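Local coordinates for protein BlEst2 (Bacillus licheniformis, PDB 6WPX) that probably hydrolyses ester bonds as a lipase or esterase and is captured here in its propeptide form, its C-terminal domain having an autoinhibitory effect, at residues E308-I314 with V383-L389. Residues are numbered along the deposited sequence; the frame is centred on the assembly and turned at random.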
loop_
_atom_site.group_PDB
_atom_site.type_symbol
_atom_site.label_atom_id
_atom_site.label_comp_id
_atom_site.label_asym_id
_atom_site.label_seq_id
_atom_site.Cartn_x
_atom_site.Cartn_y
_atom_site.Cartn_z
ATOM N N GLU A 308 26.249 5.154 4.912
ATOM C CA GLU A 308 27.456 4.969 4.119
ATOM C C GLU A 308 27.890 6.299 3.449
ATOM O O GLU A 308 27.141 7.284 3.449
ATOM C CB GLU A 308 27.247 3.840 3.082
ATOM C CG GLU A 308 26.292 4.170 1.947
ATOM C CD GLU A 308 24.818 3.892 2.197
ATOM O OE1 GLU A 308 24.423 3.639 3.360
ATOM O OE2 GLU A 308 24.044 3.964 1.215
ATOM N N LYS A 309 29.097 6.328 2.887
ATOM C CA LYS A 309 29.599 7.494 2.150
ATOM C C LYS A 309 28.804 7.603 0.855
ATOM O O LYS A 309 28.356 6.579 0.336
ATOM C CB LYS A 309 31.107 7.327 1.819
ATOM C CG LYS A 309 32.041 7.406 3.018
ATOM C CD LYS A 309 33.504 7.312 2.612
ATOM C CE LYS A 309 34.377 6.918 3.777
ATOM N NZ LYS A 309 35.791 6.718 3.366
ATOM N N GLY A 310 28.649 8.823 0.335
ATOM C CA GLY A 310 27.984 9.061 -0.941
ATOM C C GLY A 310 26.470 9.039 -0.952
ATOM O O GLY A 310 25.860 8.899 -2.020
ATOM N N VAL A 311 25.840 9.223 0.219
ATOM C CA VAL A 311 24.372 9.237 0.272
ATOM C C VAL A 311 23.902 10.637 -0.106
ATOM O O VAL A 311 24.359 11.623 0.477
ATOM C CB VAL A 311 23.811 8.738 1.643
ATOM C CG1 VAL A 311 22.289 8.875 1.713
ATOM C CG2 VAL A 311 24.205 7.298 1.897
ATOM N N LYS A 312 22.981 10.718 -1.071
ATOM C CA LYS A 312 22.434 11.980 -1.555
ATOM C C LYS A 312 21.399 12.532 -0.579
ATOM O O LYS A 312 21.311 13.748 -0.382
ATOM C CB LYS A 312 21.831 11.782 -2.953
ATOM C CG LYS A 312 21.565 13.072 -3.727
ATOM C CD LYS A 312 22.845 13.776 -4.190
ATOM C CE LYS A 312 22.544 14.906 -5.141
ATOM N NZ LYS A 312 22.216 14.410 -6.504
ATOM N N GLU A 313 20.632 11.626 0.049
ATOM C CA GLU A 313 19.573 11.976 0.976
ATOM C C GLU A 313 19.149 10.786 1.792
ATOM O O GLU A 313 19.127 9.659 1.309
ATOM C CB GLU A 313 18.331 12.484 0.202
ATOM C CG GLU A 313 17.280 13.147 1.082
ATOM C CD GLU A 313 16.033 13.668 0.394
ATOM O OE1 GLU A 313 15.589 13.058 -0.603
ATOM O OE2 GLU A 313 15.465 14.665 0.891
ATOM N N ILE A 314 18.738 11.062 3.019
ATOM C CA ILE A 314 18.078 10.110 3.886
ATOM C C ILE A 314 16.762 10.764 4.292
ATOM O O ILE A 314 16.706 11.979 4.468
ATOM C CB ILE A 314 18.904 9.618 5.131
ATOM C CG1 ILE A 314 19.402 10.785 6.016
ATOM C CG2 ILE A 314 20.061 8.677 4.722
ATOM C CD1 ILE A 314 19.898 10.388 7.430
ATOM N N VAL A 383 14.325 4.422 7.887
ATOM C CA VAL A 383 15.228 5.319 7.175
ATOM C C VAL A 383 15.178 4.925 5.704
ATOM O O VAL A 383 15.318 3.744 5.390
ATOM C CB VAL A 383 16.688 5.292 7.716
ATOM C CG1 VAL A 383 17.587 6.269 6.944
ATOM C CG2 VAL A 383 16.726 5.620 9.200
ATOM N N THR A 384 15.001 5.894 4.805
ATOM C CA THR A 384 15.111 5.583 3.380
ATOM C C THR A 384 16.395 6.252 2.923
ATOM O O THR A 384 16.801 7.249 3.513
ATOM C CB THR A 384 13.879 5.993 2.539
ATOM O OG1 THR A 384 13.962 7.392 2.296
ATOM C CG2 THR A 384 12.545 5.607 3.195
ATOM N N PHE A 385 17.044 5.695 1.908
ATOM C CA PHE A 385 18.306 6.209 1.395
ATOM C C PHE A 385 18.233 6.453 -0.084
ATOM O O PHE A 385 17.768 5.592 -0.851
ATOM C CB PHE A 385 19.452 5.205 1.631
ATOM C CG PHE A 385 19.682 4.777 3.065
ATOM C CD1 PHE A 385 18.858 3.824 3.667
ATOM C CD2 PHE A 385 20.747 5.294 3.799
ATOM C CE1 PHE A 385 19.062 3.437 4.987
ATOM C CE2 PHE A 385 20.956 4.900 5.132
ATOM C CZ PHE A 385 20.119 3.964 5.706
ATOM N N ASP A 386 18.731 7.624 -0.479
ATOM C CA ASP A 386 18.898 7.959 -1.887
ATOM C C ASP A 386 20.435 7.792 -2.047
ATOM O O ASP A 386 21.212 8.668 -1.669
ATOM C CB ASP A 386 18.426 9.388 -2.203
ATOM C CG ASP A 386 18.594 9.757 -3.676
ATOM O OD1 ASP A 386 19.180 8.949 -4.430
ATOM O OD2 ASP A 386 18.090 10.820 -4.079
ATOM N N SER A 387 20.855 6.616 -2.494
ATOM C CA SER A 387 22.283 6.276 -2.557
ATOM C C SER A 387 22.580 5.301 -3.699
ATOM O O SER A 387 21.768 4.406 -3.967
ATOM C CB SER A 387 22.714 5.650 -1.228
ATOM O OG SER A 387 24.017 5.080 -1.223
ATOM N N PRO A 388 23.764 5.405 -4.337
ATOM C CA PRO A 388 24.112 4.442 -5.401
ATOM C C PRO A 388 24.323 3.021 -4.866
ATOM O O PRO A 388 24.430 2.104 -5.657
ATOM C CB PRO A 388 25.426 5.008 -5.972
ATOM C CG PRO A 388 25.499 6.426 -5.474
ATOM C CD PRO A 388 24.844 6.394 -4.140
ATOM N N LEU A 389 24.306 2.864 -3.530
ATOM C CA LEU A 389 24.538 1.549 -2.868
ATOM C C LEU A 389 23.422 0.554 -3.207
ATOM O O LEU A 389 23.660 -0.618 -3.094
ATOM C CB LEU A 389 24.674 1.715 -1.351
ATOM C CG LEU A 389 24.650 0.404 -0.573
ATOM C CD1 LEU A 389 25.959 -0.332 -0.726
ATOM C CD2 LEU A 389 24.298 0.624 0.885
HETATM O O HOH W 1 26.789 5.763 -1.625
HETATM O O HOH W 2 15.818 8.988 0.753
#
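Glu313 and Asp386 form an antiparallel hydrogen-bonded pair, with Asp386 N donating to Glu313 O over 2.7 Å. In return Asp386 O accepts a firm bond from Lys312 N (2.8 Å, C=O...N angle 175°) and a weak one from Glu313 N; two residues facing one make a classic beta bulge. The exposed Lys312 and Asp386 side chains run alongside each other, but Lys312 NZ stays 6.0 Å from Asp386 OD2, too far for a salt bridge, so any attraction is probably weak.

A second polar group lies beyond the bulge. With chi1 near 170°, Ser387 swings OG away from its own backbone N and across to Glu308, donating to the anti lone pair of OE2 at 2.7 Å. A hydroxyl suits this place because it can also accept, from Leu389 N, capping the turn into helix 389-397, and from a water that also donates to Lys309 O. Glu308 OE2 has a further partner in Arg465, whose charge probably stabilises the buried carboxylate.

Ile314 and Phe385 share the sheet face away from Glu313 and Asp386. Beta-branched Ile314 sends CG2 to within 3.6 Å of Phe385 CD2 while its CB meets Val383 CG1, which also lies over a face of the flat ring. Val311 CG1, from the loop before the strand, lies more loosely at the ring edge.

Strand 377-386 thus pairs with strand 313-320 inside a five-stranded antiparallel sheet, between strands 290-297 and 353-360, while Phe305 of strand 300-307 touches Ile314 and Val383, and Arg465 of strand 462-473 makes a cation-pi contact with Phe385.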